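Local coordinates for protein DNA polymerase (Pyrobaculum calidifontis, PDB 5MDN) that probably catalyses DNA synthesis, adding deoxyribonucleotides from their triphosphates to a growing strand, as a family B polymerase that also carries an exonuclease-type domain, at residues T193-E198 against K220-D225; N231-D236 against L278-D283; V249-D254 against G258-S263; T292-A297 against M303-R308. All coordinates share one frame; numbering follows the deposited sequence.

Contact 1 of 4, residues T193-E198 against K220-D225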
loop_
_atom_site.group_PDB
_atom_site.type_symbol
_atom_site.label_atom_id
_atom_site.label_comp_id
_atom_site.label_asym_id
_atom_site.label_seq_id
_atom_site.Cartn_x
_atom_site.Cartn_y
_atom_site.Cartn_z
ATOM N N THR A 193 -12.795 -15.578 -12.829
ATOM C CA THR A 193 -13.566 -15.828 -11.622
ATOM C C THR A 193 -12.969 -16.997 -10.852
ATOM O O THR A 193 -12.264 -17.843 -11.407
ATOM C CB THR A 193 -15.042 -16.134 -11.933
ATOM O OG1 THR A 193 -15.161 -17.475 -12.427
ATOM C CG2 THR A 193 -15.589 -15.172 -12.974
ATOM N N SER A 194 -13.265 -17.027 -9.553
ATOM C CA SER A 194 -12.786 -18.118 -8.714
ATOM C C SER A 194 -13.467 -19.437 -9.060
ATOM O O SER A 194 -12.900 -20.506 -8.806
ATOM C CB SER A 194 -13.003 -17.778 -7.240
ATOM O OG SER A 194 -14.341 -17.381 -6.999
ATOM N N ASP A 195 -14.684 -19.386 -9.610
ATOM C CA ASP A 195 -15.314 -20.594 -10.136
ATOM C C ASP A 195 -14.442 -21.249 -11.201
ATOM O O ASP A 195 -14.250 -22.470 -11.200
ATOM C CB ASP A 195 -16.696 -20.265 -10.703
ATOM C CG ASP A 195 -17.739 -20.056 -9.625
ATOM O OD1 ASP A 195 -17.430 -20.302 -8.438
ATOM O OD2 ASP A 195 -18.869 -19.648 -9.967
ATOM N N GLY A 196 -13.904 -20.446 -12.118
ATOM C CA GLY A 196 -13.153 -20.975 -13.237
ATOM C C GLY A 196 -13.572 -20.372 -14.562
ATOM O O GLY A 196 -13.065 -20.765 -15.618
ATOM N N ARG A 197 -14.503 -19.421 -14.522
ATOM C CA ARG A 197 -14.987 -18.787 -15.739
ATOM C C ARG A 197 -14.011 -17.723 -16.226
ATOM O O ARG A 197 -13.331 -17.058 -15.437
ATOM C CB ARG A 197 -16.356 -18.140 -15.516
ATOM C CG ARG A 197 -17.437 -19.057 -14.965
ATOM C CD ARG A 197 -18.744 -18.286 -14.847
ATOM N NE ARG A 197 -19.548 -18.685 -13.698
ATOM C CZ ARG A 197 -20.617 -18.017 -13.274
ATOM N NH1 ARG A 197 -21.009 -16.918 -13.906
ATOM N NH2 ARG A 197 -21.297 -18.449 -12.220
ATOM N N GLU A 198 -13.952 -17.566 -17.549
ATOM C CA GLU A 198 -13.302 -16.426 -18.176
ATOM C C GLU A 198 -14.130 -15.971 -19.366
ATOM O O GLU A 198 -14.668 -16.799 -20.104
ATOM C CB GLU A 198 -11.886 -16.760 -18.668
ATOM C CG GLU A 198 -10.984 -17.474 -17.679
ATOM C CD GLU A 198 -9.585 -17.676 -18.233
ATOM O OE1 GLU A 198 -9.252 -17.025 -19.246
ATOM O OE2 GLU A 198 -8.822 -18.483 -17.663
ATOM N N LYS A 220 -23.398 -8.718 -12.011
ATOM C CA LYS A 220 -24.687 -9.034 -11.406
ATOM C C LYS A 220 -24.996 -10.523 -11.512
ATOM O O LYS A 220 -25.625 -11.095 -10.612
ATOM C CB LYS A 220 -25.790 -8.209 -12.069
ATOM C CG LYS A 220 -25.645 -6.705 -11.893
ATOM C CD LYS A 220 -26.874 -5.976 -12.410
ATOM C CE LYS A 220 -27.063 -6.205 -13.899
ATOM N NZ LYS A 220 -28.177 -5.385 -14.450
ATOM N N GLU A 221 -24.561 -11.160 -12.598
ATOM C CA GLU A 221 -24.834 -12.578 -12.809
ATOM C C GLU A 221 -24.020 -13.429 -11.838
ATOM O O GLU A 221 -24.554 -14.332 -11.184
ATOM C CB GLU A 221 -24.504 -12.946 -14.261
ATOM C CG GLU A 221 -24.925 -14.331 -14.730
ATOM C CD GLU A 221 -26.435 -14.479 -14.749
ATOM O OE1 GLU A 221 -27.118 -13.453 -14.965
ATOM O OE2 GLU A 221 -26.937 -15.607 -14.556
ATOM N N PHE A 222 -22.719 -13.142 -11.731
ATOM C CA PHE A 222 -21.826 -13.902 -10.861
ATOM C C PHE A 222 -21.997 -13.529 -9.389
ATOM O O PHE A 222 -21.874 -14.394 -8.513
ATOM C CB PHE A 222 -20.378 -13.688 -11.306
ATOM C CG PHE A 222 -19.358 -14.344 -10.419
ATOM C CD1 PHE A 222 -19.425 -15.699 -10.141
ATOM C CD2 PHE A 222 -18.320 -13.604 -9.877
ATOM C CE1 PHE A 222 -18.482 -16.301 -9.329
ATOM C CE2 PHE A 222 -17.376 -14.201 -9.066
ATOM C CZ PHE A 222 -17.456 -15.550 -8.793
ATOM N N ASP A 223 -22.269 -12.249 -9.101
ATOM C CA ASP A 223 -22.410 -11.720 -7.746
ATOM C C ASP A 223 -21.134 -11.943 -6.940
ATOM O O ASP A 223 -21.131 -12.740 -5.992
ATOM C CB ASP A 223 -23.607 -12.352 -7.025
ATOM C CG ASP A 223 -23.939 -11.651 -5.719
ATOM O OD1 ASP A 223 -23.532 -10.482 -5.555
ATOM O OD2 ASP A 223 -24.602 -12.267 -4.857
ATOM N N PRO A 224 -20.036 -11.275 -7.283
ATOM C CA PRO A 224 -18.788 -11.488 -6.548
ATOM C C PRO A 224 -18.786 -10.779 -5.205
ATOM O O PRO A 224 -19.410 -9.730 -5.019
ATOM C CB PRO A 224 -17.731 -10.891 -7.483
ATOM C CG PRO A 224 -18.455 -9.790 -8.174
ATOM C CD PRO A 224 -19.872 -10.283 -8.362
ATOM N N ASP A 225 -18.062 -11.373 -4.257
ATOM C CA ASP A 225 -17.848 -10.750 -2.958
ATOM C C ASP A 225 -16.630 -9.834 -2.964
ATOM O O ASP A 225 -16.630 -8.797 -2.290
ATOM C CB ASP A 225 -17.688 -11.824 -1.879
ATOM C CG ASP A 225 -18.871 -12.771 -1.821
ATOM O OD1 ASP A 225 -20.003 -12.298 -1.581
ATOM O OD2 ASP A 225 -18.670 -13.990 -2.012
#

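Contact 2 of 4, residues N231-D236 against L278-D283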
loop_
_atom_site.group_PDB
_atom_site.type_symbol
_atom_site.label_atom_id
_atom_site.label_comp_id
_atom_site.label_asym_id
_atom_site.label_seq_id
_atom_site.Cartn_x
_atom_site.Cartn_y
_atom_site.Cartn_z
ATOM N N ASN A 231 -4.151 -1.749 -10.413
ATOM C CA ASN A 231 -4.348 -0.312 -10.611
ATOM C C ASN A 231 -5.795 0.003 -10.984
ATOM O O ASN A 231 -6.066 0.926 -11.758
ATOM C CB ASN A 231 -3.380 0.248 -11.659
ATOM C CG ASN A 231 -3.147 1.739 -11.500
ATOM O OD1 ASN A 231 -3.064 2.250 -10.381
ATOM N ND2 ASN A 231 -3.040 2.444 -12.619
ATOM N N SER A 232 -6.735 -0.772 -10.436
ATOM C CA SER A 232 -8.148 -0.546 -10.722
ATOM C C SER A 232 -8.630 0.772 -10.131
ATOM O O SER A 232 -9.448 1.470 -10.741
ATOM C CB SER A 232 -8.983 -1.711 -10.194
ATOM O OG SER A 232 -8.806 -1.881 -8.798
ATOM N N ASN A 233 -8.141 1.130 -8.941
ATOM C CA ASN A 233 -8.485 2.425 -8.365
ATOM C C ASN A 233 -7.814 3.567 -9.118
ATOM O O ASN A 233 -8.372 4.666 -9.201
ATOM C CB ASN A 233 -8.101 2.468 -6.885
ATOM C CG ASN A 233 -8.985 1.586 -6.021
ATOM O OD1 ASN A 233 -10.119 1.272 -6.385
ATOM N ND2 ASN A 233 -8.468 1.185 -4.865
ATOM N N GLY A 234 -6.626 3.332 -9.669
ATOM C CA GLY A 234 -5.888 4.386 -10.337
ATOM C C GLY A 234 -6.435 4.747 -11.705
ATOM O O GLY A 234 -6.569 5.931 -12.030
ATOM N N PHE A 235 -6.744 3.741 -12.523
ATOM C CA PHE A 235 -7.183 3.978 -13.895
ATOM C C PHE A 235 -8.548 3.368 -14.187
ATOM O O PHE A 235 -9.456 4.088 -14.616
ATOM C CB PHE A 235 -6.138 3.443 -14.882
ATOM C CG PHE A 235 -6.427 3.792 -16.318
ATOM C CD1 PHE A 235 -7.206 2.960 -17.107
ATOM C CD2 PHE A 235 -5.918 4.953 -16.880
ATOM C CE1 PHE A 235 -7.475 3.277 -18.426
ATOM C CE2 PHE A 235 -6.182 5.278 -18.201
ATOM C CZ PHE A 235 -6.961 4.437 -18.974
ATOM N N ASP A 236 -8.707 2.054 -14.000
ATOM C CA ASP A 236 -9.862 1.337 -14.538
ATOM C C ASP A 236 -11.179 1.932 -14.050
ATOM O O ASP A 236 -12.020 2.349 -14.854
ATOM C CB ASP A 236 -9.770 -0.147 -14.177
ATOM C CG ASP A 236 -8.610 -0.843 -14.864
ATOM O OD1 ASP A 236 -7.823 -0.160 -15.552
ATOM O OD2 ASP A 236 -8.490 -2.079 -14.721
ATOM N N LEU A 278 -4.745 -4.455 -6.241
ATOM C CA LEU A 278 -3.495 -5.097 -5.851
ATOM C C LEU A 278 -2.301 -4.164 -5.981
ATOM O O LEU A 278 -1.289 -4.378 -5.308
ATOM C CB LEU A 278 -3.268 -6.363 -6.679
ATOM C CG LEU A 278 -4.361 -7.425 -6.560
ATOM C CD1 LEU A 278 -4.023 -8.640 -7.409
ATOM C CD2 LEU A 278 -4.568 -7.819 -5.105
ATOM N N TYR A 279 -2.384 -3.140 -6.832
ATOM C CA TYR A 279 -1.292 -2.178 -6.916
ATOM C C TYR A 279 -1.137 -1.374 -5.630
ATOM O O TYR A 279 -0.050 -0.848 -5.370
ATOM C CB TYR A 279 -1.502 -1.239 -8.105
ATOM C CG TYR A 279 -0.341 -0.299 -8.357
ATOM C CD1 TYR A 279 0.963 -0.772 -8.408
ATOM C CD2 TYR A 279 -0.552 1.060 -8.551
ATOM C CE1 TYR A 279 2.027 0.082 -8.638
ATOM C CE2 TYR A 279 0.505 1.923 -8.783
ATOM C CZ TYR A 279 1.791 1.428 -8.825
ATOM O OH TYR A 279 2.841 2.287 -9.057
ATOM N N ASN A 280 -2.198 -1.265 -4.827
ATOM C CA ASN A 280 -2.083 -0.607 -3.531
ATOM C C ASN A 280 -1.091 -1.324 -2.623
ATOM O O ASN A 280 -0.289 -0.680 -1.937
ATOM C CB ASN A 280 -3.456 -0.530 -2.864
ATOM C CG ASN A 280 -4.398 0.426 -3.564
ATOM O OD1 ASN A 280 -5.616 0.249 -3.538
ATOM N ND2 ASN A 280 -3.837 1.453 -4.193
ATOM N N ILE A 281 -1.129 -2.655 -2.597
ATOM C CA ILE A 281 -0.277 -3.396 -1.673
ATOM C C ILE A 281 1.124 -3.643 -2.239
ATOM O O ILE A 281 2.100 -3.645 -1.481
ATOM C CB ILE A 281 -0.951 -4.718 -1.262
ATOM C CG1 ILE A 281 -0.144 -5.411 -0.161
ATOM C CG2 ILE A 281 -1.134 -5.644 -2.449
ATOM C CD1 ILE A 281 -0.136 -4.657 1.155
ATOM N N VAL A 282 1.258 -3.841 -3.554
ATOM C CA VAL A 282 2.571 -4.116 -4.126
ATOM C C VAL A 282 3.454 -2.875 -4.129
ATOM O O VAL A 282 4.683 -2.993 -4.204
ATOM C CB VAL A 282 2.454 -4.694 -5.552
ATOM C CG1 VAL A 282 1.540 -5.911 -5.568
ATOM C CG2 VAL A 282 1.973 -3.638 -6.532
ATOM N N ASP A 283 2.856 -1.682 -4.067
ATOM C CA ASP A 283 3.643 -0.458 -3.967
ATOM C C ASP A 283 4.495 -0.455 -2.704
ATOM O O ASP A 283 5.554 0.182 -2.670
ATOM C CB ASP A 283 2.716 0.759 -4.005
ATOM C CG ASP A 283 3.423 2.027 -4.467
ATOM O OD1 ASP A 283 4.672 2.058 -4.465
ATOM O OD2 ASP A 283 2.727 2.994 -4.842
#

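Contact 3 of 4, residues V249-D254 against G258-S263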
loop_
_atom_site.group_PDB
_atom_site.type_symbol
_atom_site.label_atom_id
_atom_site.label_comp_id
_atom_site.label_asym_id
_atom_site.label_seq_id
_atom_site.Cartn_x
_atom_site.Cartn_y
_atom_site.Cartn_z
ATOM N N VAL A 249 -24.930 4.450 -20.408
ATOM C CA VAL A 249 -25.229 3.126 -19.872
ATOM C C VAL A 249 -24.753 3.094 -18.422
ATOM O O VAL A 249 -23.567 3.337 -18.158
ATOM C CB VAL A 249 -24.587 2.006 -20.711
ATOM C CG1 VAL A 249 -23.096 2.242 -20.923
ATOM C CG2 VAL A 249 -24.835 0.648 -20.058
ATOM N N PRO A 250 -25.633 2.838 -17.455
ATOM C CA PRO A 250 -25.233 2.972 -16.048
ATOM C C PRO A 250 -24.329 1.832 -15.601
ATOM O O PRO A 250 -24.501 0.679 -16.003
ATOM C CB PRO A 250 -26.570 2.957 -15.300
ATOM C CG PRO A 250 -27.475 2.161 -16.178
ATOM C CD PRO A 250 -27.051 2.458 -17.597
ATOM N N LEU A 251 -23.356 2.174 -14.760
ATOM C CA LEU A 251 -22.359 1.216 -14.280
ATOM C C LEU A 251 -22.792 0.638 -12.930
ATOM O O LEU A 251 -22.123 0.781 -11.908
ATOM C CB LEU A 251 -20.990 1.884 -14.188
ATOM C CG LEU A 251 -19.747 1.020 -13.960
ATOM C CD1 LEU A 251 -19.645 -0.087 -15.001
ATOM C CD2 LEU A 251 -18.491 1.878 -13.956
ATOM N N ARG A 252 -23.949 -0.019 -12.945
ATOM C CA ARG A 252 -24.601 -0.498 -11.725
ATOM C C ARG A 252 -24.047 -1.875 -11.384
ATOM O O ARG A 252 -24.578 -2.901 -11.806
ATOM C CB ARG A 252 -26.112 -0.537 -11.903
ATOM C CG ARG A 252 -26.747 0.813 -12.166
ATOM C CD ARG A 252 -28.249 0.667 -12.326
ATOM N NE ARG A 252 -28.589 -0.267 -13.398
ATOM C CZ ARG A 252 -29.023 -1.507 -13.196
ATOM N NH1 ARG A 252 -29.177 -1.961 -11.960
ATOM N NH2 ARG A 252 -29.306 -2.292 -14.226
ATOM N N VAL A 253 -22.968 -1.900 -10.603
ATOM C CA VAL A 253 -22.287 -3.148 -10.283
ATOM C C VAL A 253 -22.410 -3.554 -8.815
ATOM O O VAL A 253 -22.171 -4.729 -8.500
ATOM C CB VAL A 253 -20.801 -3.098 -10.695
ATOM C CG1 VAL A 253 -20.675 -2.992 -12.206
ATOM C CG2 VAL A 253 -20.099 -1.941 -10.009
ATOM N N ASP A 254 -22.765 -2.642 -7.911
ATOM C CA ASP A 254 -22.817 -3.011 -6.504
ATOM C C ASP A 254 -24.093 -3.800 -6.200
ATOM O O ASP A 254 -24.961 -3.993 -7.056
ATOM C CB ASP A 254 -22.656 -1.767 -5.622
ATOM C CG ASP A 254 -23.882 -0.856 -5.600
ATOM O OD1 ASP A 254 -25.028 -1.305 -5.809
ATOM O OD2 ASP A 254 -23.689 0.351 -5.342
ATOM N N GLY A 258 -26.321 -0.026 -7.532
ATOM C CA GLY A 258 -25.694 1.275 -7.565
ATOM C C GLY A 258 -24.352 1.250 -8.284
ATOM O O GLY A 258 -23.801 0.199 -8.609
ATOM N N VAL A 259 -23.826 2.448 -8.522
ATOM C CA VAL A 259 -22.592 2.629 -9.283
ATOM C C VAL A 259 -21.429 2.851 -8.322
ATOM O O VAL A 259 -21.647 3.262 -7.171
ATOM C CB VAL A 259 -22.726 3.794 -10.278
ATOM C CG1 VAL A 259 -24.008 3.652 -11.084
ATOM C CG2 VAL A 259 -22.698 5.127 -9.544
ATOM N N PRO A 260 -20.190 2.575 -8.733
ATOM C CA PRO A 260 -19.050 2.810 -7.841
ATOM C C PRO A 260 -18.866 4.289 -7.531
ATOM O O PRO A 260 -19.114 5.161 -8.367
ATOM C CB PRO A 260 -17.861 2.256 -8.636
ATOM C CG PRO A 260 -18.462 1.277 -9.585
ATOM C CD PRO A 260 -19.787 1.869 -9.961
ATOM N N GLN A 261 -18.425 4.561 -6.307
ATOM C CA GLN A 261 -18.101 5.905 -5.852
ATOM C C GLN A 261 -16.632 5.955 -5.458
ATOM O O GLN A 261 -16.107 5.002 -4.873
ATOM C CB GLN A 261 -18.973 6.314 -4.658
ATOM C CG GLN A 261 -20.471 6.133 -4.861
ATOM C CD GLN A 261 -21.070 7.176 -5.786
ATOM O OE1 GLN A 261 -20.596 8.310 -5.854
ATOM N NE2 GLN A 261 -22.136 6.802 -6.485
ATOM N N GLN A 262 -15.968 7.065 -5.775
ATOM C CA GLN A 262 -14.607 7.286 -5.302
ATOM C C GLN A 262 -14.642 7.763 -3.856
ATOM O O GLN A 262 -15.362 8.709 -3.522
ATOM C CB GLN A 262 -13.882 8.308 -6.179
ATOM C CG GLN A 262 -12.440 8.550 -5.760
ATOM C CD GLN A 262 -11.637 9.298 -6.807
ATOM O OE1 GLN A 262 -11.232 10.439 -6.592
ATOM N NE2 GLN A 262 -11.391 8.652 -7.942
ATOM N N SER A 263 -13.859 7.111 -2.999
ATOM C CA SER A 263 -13.929 7.384 -1.570
ATOM C C SER A 263 -12.553 7.638 -0.961
ATOM O O SER A 263 -11.647 8.142 -1.633
ATOM C CB SER A 263 -14.621 6.225 -0.849
ATOM O OG SER A 263 -14.702 6.468 0.545
#

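Contact 4 of 4, residues T292-A297 against M303-R308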
loop_
_atom_site.group_PDB
_atom_site.type_symbol
_atom_site.label_atom_id
_atom_site.label_comp_id
_atom_site.label_asym_id
_atom_site.label_seq_id
_atom_site.Cartn_x
_atom_site.Cartn_y
_atom_site.Cartn_z
ATOM N N THR A 292 5.253 -3.217 -12.527
ATOM C CA THR A 292 4.219 -3.488 -13.517
ATOM C C THR A 292 3.617 -4.868 -13.266
ATOM O O THR A 292 4.232 -5.735 -12.639
ATOM C CB THR A 292 4.776 -3.405 -14.940
ATOM O OG1 THR A 292 5.813 -4.377 -15.112
ATOM C CG2 THR A 292 5.331 -2.015 -15.216
ATOM N N LEU A 293 2.384 -5.058 -13.750
ATOM C CA LEU A 293 1.678 -6.320 -13.532
ATOM C C LEU A 293 2.501 -7.516 -13.999
ATOM O O LEU A 293 2.609 -8.524 -13.292
ATOM C CB LEU A 293 0.323 -6.294 -14.242
ATOM C CG LEU A 293 -0.498 -7.589 -14.222
ATOM C CD1 LEU A 293 -0.626 -8.148 -12.809
ATOM C CD2 LEU A 293 -1.873 -7.365 -14.834
ATOM N N ASP A 294 3.093 -7.421 -15.193
ATOM C CA ASP A 294 3.833 -8.554 -15.743
ATOM C C ASP A 294 5.069 -8.873 -14.910
ATOM O O ASP A 294 5.405 -10.046 -14.710
ATOM C CB ASP A 294 4.220 -8.271 -17.194
ATOM C CG ASP A 294 4.966 -6.962 -17.353
ATOM O OD1 ASP A 294 4.378 -5.902 -17.048
ATOM O OD2 ASP A 294 6.139 -6.991 -17.784
ATOM N N ARG A 295 5.762 -7.844 -14.416
ATOM C CA ARG A 295 6.984 -8.078 -13.656
ATOM C C ARG A 295 6.700 -8.477 -12.212
ATOM O O ARG A 295 7.462 -9.259 -11.633
ATOM C CB ARG A 295 7.876 -6.839 -13.714
ATOM C CG ARG A 295 8.393 -6.544 -15.116
ATOM C CD ARG A 295 9.252 -5.296 -15.151
ATOM N NE ARG A 295 9.737 -4.990 -16.494
ATOM C CZ ARG A 295 9.041 -4.314 -17.402
ATOM N NH1 ARG A 295 7.826 -3.868 -17.111
ATOM N NH2 ARG A 295 9.562 -4.079 -18.599
ATOM N N VAL A 296 5.626 -7.955 -11.613
ATOM C CA VAL A 296 5.226 -8.419 -10.289
ATOM C C VAL A 296 4.721 -9.854 -10.362
ATOM O O VAL A 296 4.987 -10.669 -9.469
ATOM C CB VAL A 296 4.170 -7.475 -9.684
ATOM C CG1 VAL A 296 3.646 -8.029 -8.368
ATOM C CG2 VAL A 296 4.757 -6.097 -9.474
ATOM N N ALA A 297 3.975 -10.183 -11.421
ATOM C CA ALA A 297 3.504 -11.551 -11.611
ATOM C C ALA A 297 4.662 -12.542 -11.640
ATOM O O ALA A 297 4.558 -13.644 -11.087
ATOM C CB ALA A 297 2.690 -11.647 -12.901
ATOM N N MET A 303 3.164 -16.149 -13.310
ATOM C CA MET A 303 3.307 -16.222 -14.758
ATOM C C MET A 303 4.694 -15.759 -15.174
ATOM O O MET A 303 5.145 -14.692 -14.747
ATOM C CB MET A 303 2.248 -15.368 -15.461
ATOM C CG MET A 303 2.088 -15.684 -16.938
ATOM S SD MET A 303 0.596 -14.967 -17.651
ATOM C CE MET A 303 -0.662 -15.925 -16.815
ATOM N N LYS A 304 5.360 -16.553 -16.008
ATOM C CA LYS A 304 6.702 -16.209 -16.450
ATOM C C LYS A 304 6.602 -15.210 -17.595
ATOM O O LYS A 304 5.885 -15.438 -18.574
ATOM C CB LYS A 304 7.484 -17.450 -16.873
ATOM C CG LYS A 304 8.986 -17.295 -16.673
ATOM C CD LYS A 304 9.648 -18.605 -16.288
ATOM C CE LYS A 304 10.624 -18.396 -15.140
ATOM N NZ LYS A 304 11.262 -19.667 -14.702
ATOM N N ARG A 305 7.317 -14.093 -17.455
ATOM C CA ARG A 305 7.277 -13.027 -18.450
ATOM C C ARG A 305 7.717 -13.508 -19.828
ATOM O O ARG A 305 7.190 -13.040 -20.845
ATOM C CB ARG A 305 8.145 -11.869 -17.965
ATOM C CG ARG A 305 7.972 -10.556 -18.688
ATOM C CD ARG A 305 8.420 -9.423 -17.773
ATOM N NE ARG A 305 8.708 -8.191 -18.497
ATOM C CZ ARG A 305 9.875 -7.937 -19.081
ATOM N NH1 ARG A 305 10.854 -8.830 -19.019
ATOM N NH2 ARG A 305 10.067 -6.794 -19.723
ATOM N N SER A 306 8.665 -14.445 -19.888
ATOM C CA SER A 306 9.108 -14.979 -21.172
ATOM C C SER A 306 8.160 -16.015 -21.764
ATOM O O SER A 306 8.272 -16.316 -22.956
ATOM C CB SER A 306 10.502 -15.591 -21.033
ATOM O OG SER A 306 10.503 -16.652 -20.092
ATOM N N GLU A 307 7.236 -16.567 -20.977
ATOM C CA GLU A 307 6.223 -17.482 -21.490
ATOM C C GLU A 307 4.890 -16.782 -21.737
ATOM O O GLU A 307 3.833 -17.420 -21.677
ATOM C CB GLU A 307 6.028 -18.667 -20.543
ATOM C CG GLU A 307 7.290 -19.452 -20.224
ATOM C CD GLU A 307 7.024 -20.600 -19.265
ATOM O OE1 GLU A 307 5.842 -20.991 -19.115
ATOM O OE2 GLU A 307 7.996 -21.110 -18.663
ATOM N N ARG A 308 4.921 -15.478 -22.002
ATOM C CA ARG A 308 3.727 -14.645 -21.978
ATOM C C ARG A 308 3.786 -13.620 -23.100
ATOM O O ARG A 308 4.857 -13.119 -23.453
ATOM C CB ARG A 308 3.567 -13.925 -20.627
ATOM C CG ARG A 308 2.407 -12.943 -20.599
ATOM C CD ARG A 308 2.860 -11.585 -20.095
ATOM N NE ARG A 308 1.738 -10.675 -19.878
ATOM C CZ ARG A 308 1.104 -10.516 -18.722
ATOM N NH1 ARG A 308 1.478 -11.205 -17.654
ATOM N NH2 ARG A 308 0.096 -9.660 -18.636
#

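Contact 1 of 4, residues T193-E198 against K220-D225
Thr-193 and Phe-222 meet where the turn between strands 186-193 and 198-202 passes the last turn of helix 209-222, with backbones well separated: the nearest CA atoms, of Thr-193 and Pro-224, lie 8.5 Å apart. That gap is filled by the Phe-222 ring. Its CG stands anti to the backbone N (chi1 176°), which carries the ring off the helix and into the turn. Over one face sits Thr-193, whose CB makes a CH-pi contact 4.3 Å from the centroid of the Phe-222 ring. Polar groups gather round the rim instead. Asp-195 OD2 lies near the ring plane, 3.4 Å from Phe-222 CE1, with the carboxylate almost perpendicular to the ring. The guanidinium of Arg-197 stands steeply to the ring, 75° between planes, and receives Phe-222 CD1 over its face, 3.9 Å from Arg-197 NH2. The two charged groups pair with each other, Arg-197 NH2 to Asp-195 OD2 at 3.5 Å, and flank the aromatic edge. Ser-194 OG touches CZ of Phe-222 but is hydrogen-bonded to the backbone N of Val-165. Threonine suits its place twice over: its carbon side meets the ring, while OG1 accepts from the backbone N of Gly-196 and from that of Arg-197. This ST motif braces a turn whose angles, ending in Gly-196 with positive phi, fit a type I turn plus G1 bulge in a beta hairpin. The hairpin closes one edge of the RNase H-like exonuclease sheet, and Phe-222, also packed on Leu-166, ties the crossover helix to it.

Contact 2 of 4, residues N231-D236 against L278-D283
The side-chain oxygen of Asn-233 is reached by two donors, Trp-268 N and Asn-275 ND2, both weakly, while its ND2 gives a weak bond across the contact to Asn-280 OD1, 3.3 Å away with an N-H...O angle of 133°. An amide fits here because it can accept at one end and donate at the other. The two side chains cross at about a right angle, yet their amide planes differ by only 33°. Beside them, Asn-231 and Tyr-279 run alongside each other and point the same way. Asn-231 OD1 comes within 3.3 Å of Tyr-279 CD2, meeting the ring obliquely, and the amide stands nearly perpendicular to the ring. With positive phi, a conformation asparagine tolerates well, Asn-231 takes the N-cap position of helix 232-247. The sequence from Asn-231 to Asp-236 matches the Exo II motif of family B polymerases, and Asp-236 binds magnesium in a structure of this protein, although that ion is not bound to the chain here. Asp-277, at the end of strand 274-277, joins the two helix starts: OD2 accepts from Asn-233 N, OD1 from Tyr-279 N. Behind helix 278-282, Leu-278 and Ile-281 pack on helix 326-356, while Ser-232 and Asp-236 rest against strand 165-172.

Contact 3 of 4, residues V249-D254 against G258-S263
Backbone hydrogen bonding centres on Gly-258 O, which faces the chain from Arg-252 to Asp-254. Asp-254 N donates to it at 3.1 Å and nearly straight, at 170°; Val-253 N adds a weak, bent bond. The CA atoms of Arg-252 and Val-259 are only 4.4 Å apart, and two CA-H...O contacts occupy this close approach, from Val-259 CA to Leu-251 O and from Arg-252 CA to Gly-258 O. Glycine suits a backbone pressed this close to the Asp-254 carboxylate. That carboxylate folds back over the turn because its CG lies between the backbone N and the carbonyl carbon (chi1 73°). Its OD1 accepts from Leu-256 N, an Asx turn; the further approach of Gly-258 N to OD1 is too short to be trusted in detail.

Apolar packing centres on Pro-260. Val-253 CG2 lies 3.6 Å from Pro-260 CG, and Leu-251 CG is 4.1 Å from Pro-260 CD, each side chain crossing the proline at about a right angle. Leu-251 continues onto Leu-240 and Pro-260 onto Trp-237, both of helix 232-247. This tight reversal leads into the strand pair 261-262 and 268-269, probably the counterpart of the beta hairpin of family B exonuclease domains.

Contact 4 of 4, residues T292-A297 against M303-R308
Asp-294 and Arg-305 form the salt bridge that joins helix 293-299 to the loop after it, with Arg-305 NE donating to Asp-294 OD2 at 2.9 Å. The donor lies almost on the C-O axis of that oxygen. OD2 lies only 5° out of the guanidinium plane of Arg-305, and the carboxylate is turned 29° against that plane. Arg-305 arrives with its chain extended from CG to NE, which carries the guanidinium past the Asp-294 carboxylate to Arg-295. The more buried part involves the aliphatic carbons of Asp-294, whose CA and CB rest over one face of the Arg-308 guanidinium, each 4.0 Å from Arg-308 NH1. Here arginine serves as a flat lid on aliphatic carbon, its NH2 being held in a salt bridge by Asp-336, which closes a Tyr-x3-Asp sequence like that of Exo III. Further along the helix Ala-297, small and buried, lets the backbone of Met-303 come near, with CA atoms 5.6 Å apart in Ala-297 and Met-303.

Thr-292 is the N-cap residue of the helix. Its OG1 donates to Asp-294 OD1 from above the carboxylate plane and accepts from Arg-295 NH1, both at 2.9 Å, which steadies the aspartate for its outer partner.

Toward the more exposed side the contact is looser. Arg-295 and Arg-305 lie partly over one another, their planes 39° apart, and their NH2 groups are modelled nearer than like charges would choose; at this resolution that spacing is uncertain. Asp-294, whose OD2 also makes a long ion pair with Arg-295 NH1, probably offsets both charges.

Contacts 1, 2 and 3 all belong to the exonuclease domain, and contact 4 follows them in the chain. Contact 3 is nested in the loop that contact 2 closes; their centres are 18 Å apart and their nearest atoms about 5 Å, without touching. Contact 2 meets contact 4 through Val-282 CG1 and Val-296 CG1, 4.1 Å apart, linking successive helices 278-282 and 293-299. Contacts 1 and 3 touch at the like-charged ends of Lys-220 and Arg-252. Contact 2 holds Asp-236, a magnesium ligand whose ion is absent from this chain, and its Asn-231 side chain is about 6 Å from a bound magnesium ion. Arg-308 of contact 4 lies about 7 Å from the side chain of Asp-169, whereas contact 1 is remote from these sites.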